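Local coordinates for protein putative oxidoreductase (Jannaschia sp., PDB 3C24) that is a putative oxidoreductase that probably binds a nicotinamide dinucleotide cofactor in a Rossmann-type domain, at residues 15-20 and 39-44. Sequence-based numbering, arbitrary orientation.
Sequences AILGAG and AAIEIA
Glu42 reaches across to the glycine-rich turn that follows strand 13-17, and its OE1 accepts a hydrogen bond from Gly20 N at 2.8 Å. The bond uses the anti lone pair of OE1, on the side away from OE2. With CG anti to the backbone N (chi1 -179°) and a bend at chi2, the carboxylate reaches the backbone N of Gly20. OE2 also accepts through its anti lone pair, from the backbone N of Ala44, the N-cap residue of helix 45-53. The two bonds hold the carboxylate in place between the two loops.

Upstream, the strands run parallel. Ile16 N binds Ala39 O at 3.0 Å, and Ile41 N binds Ile16 O at 2.9 Å. Ile41 O then takes Ala19 N at 3.0 Å in a nearly straight bond (169°), with the donor above the carbonyl plane. Gly18 N gives the same oxygen a weaker, bent bond.

The packing is tight where Ala19 CB meets Ala40 CB at 3.7 Å. Leu51 of helix 45-53 and Thr28 of helix 22-33 close over Ala40. A CB on Gly20 would crowd Glu42 CG. The contact between Leu17 and Ile41 is wider. These two side chains lie side by side, Leu17 CD1 lies 4.1 Å from Ile41 CG1, and Trp64 lies against both. Ile41 stays partly open to solvent, as does Gly18.

With an alanine at Glu42, Gly20 N and Ala44 N would probably each lose the carboxylate oxygen that accepts from them. The unit is the first beta-alpha-beta of a Rossmann fold. In many NAD-binding relatives an acidic residue at the end of its second strand binds the adenosine ribose hydroxyls. Glu42 sits at the corresponding place, which is compatible with NAD use but does not establish it.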
loop_
_atom_site.group_PDB
_atom_site.type_symbol
_atom_site.label_atom_id
_atom_site.label_comp_id
_atom_site.label_asym_id
_atom_site.label_seq_id
_atom_site.Cartn_x
_atom_site.Cartn_y
_atom_site.Cartn_z
ATOM N N ALA A 15 32.343 13.320 8.383
ATOM C CA ALA A 15 31.753 14.559 8.873
ATOM C C ALA A 15 30.322 14.610 8.388
ATOM O O ALA A 15 30.003 14.313 7.219
ATOM C CB ALA A 15 32.540 15.769 8.377
ATOM N N ILE A 16 29.423 14.913 9.305
ATOM C CA ILE A 16 28.018 15.060 8.963
ATOM C C ILE A 16 27.589 16.495 9.233
ATOM O O ILE A 16 27.628 16.965 10.355
ATOM C CB ILE A 16 27.144 14.102 9.771
ATOM C CG1 ILE A 16 27.577 12.646 9.545
ATOM C CG2 ILE A 16 25.669 14.257 9.410
ATOM C CD1 ILE A 16 26.983 11.671 10.475
ATOM N N LEU A 17 27.167 17.156 8.163
ATOM C CA LEU A 17 26.654 18.523 8.215
ATOM C C LEU A 17 25.169 18.478 8.614
ATOM O O LEU A 17 24.358 17.697 8.043
ATOM C CB LEU A 17 26.863 19.235 6.860
ATOM C CG LEU A 17 28.256 19.789 6.514
ATOM C CD1 LEU A 17 29.354 18.859 6.867
ATOM C CD2 LEU A 17 28.263 20.209 5.009
ATOM N N GLY A 18 24.797 19.328 9.572
ATOM C CA GLY A 18 23.426 19.352 10.073
ATOM C C GLY A 18 23.216 18.114 10.949
ATOM O O GLY A 18 22.142 17.538 11.034
ATOM N N ALA A 19 24.274 17.733 11.630
ATOM C CA ALA A 19 24.273 16.482 12.426
ATOM C C ALA A 19 23.251 16.407 13.519
ATOM O O ALA A 19 22.853 15.318 13.891
ATOM C CB ALA A 19 25.644 16.218 13.005
ATOM N N GLY A 20 22.807 17.542 14.032
ATOM C CA GLY A 20 21.869 17.526 15.180
ATOM C C GLY A 20 20.408 17.722 14.834
ATOM O O GLY A 20 19.508 17.709 15.693
ATOM N N ALA A 39 32.709 13.235 12.867
ATOM C CA ALA A 39 32.804 14.689 13.093
ATOM C C ALA A 39 31.404 15.261 12.895
ATOM O O ALA A 39 30.963 15.430 11.768
ATOM C CB ALA A 39 33.801 15.387 12.167
ATOM N N ALA A 40 30.727 15.550 14.019
ATOM C CA ALA A 40 29.345 16.049 14.007
ATOM C C ALA A 40 29.356 17.533 13.901
ATOM O O ALA A 40 29.698 18.220 14.873
ATOM C CB ALA A 40 28.559 15.609 15.242
ATOM N N ILE A 41 28.928 18.008 12.736
ATOM C CA ILE A 41 28.907 19.456 12.434
ATOM C C ILE A 41 27.490 19.999 12.567
ATOM O O ILE A 41 26.567 19.658 11.828
ATOM C CB ILE A 41 29.483 19.779 11.007
ATOM C CG1 ILE A 41 30.733 18.908 10.718
ATOM C CG2 ILE A 41 29.694 21.342 10.826
ATOM C CD1 ILE A 41 31.861 19.087 11.701
ATOM N N GLU A 42 27.331 20.895 13.530
ATOM C CA GLU A 42 26.013 21.446 13.845
ATOM C C GLU A 42 26.138 22.787 14.502
ATOM O O GLU A 42 26.748 22.884 15.540
ATOM C CB GLU A 42 25.272 20.538 14.822
ATOM C CG GLU A 42 23.879 21.031 15.186
ATOM C CD GLU A 42 23.024 21.232 13.973
ATOM O OE1 GLU A 42 22.635 20.223 13.326
ATOM O OE2 GLU A 42 22.731 22.405 13.622
ATOM N N ILE A 43 25.556 23.780 13.865
ATOM C CA ILE A 43 25.643 25.152 14.364
ATOM C C ILE A 43 24.386 25.564 15.084
ATOM O O ILE A 43 24.439 26.489 15.893
ATOM C CB ILE A 43 25.971 26.214 13.241
ATOM C CG1 ILE A 43 24.853 26.278 12.196
ATOM C CG2 ILE A 43 27.313 25.940 12.595
ATOM N N ALA A 44 23.265 24.908 14.831
ATOM C CA ALA A 44 22.005 25.331 15.480
ATOM C C ALA A 44 22.028 24.950 16.954
ATOM O O ALA A 44 22.340 23.825 17.311
ATOM C CB ALA A 44 20.785 24.765 14.806
#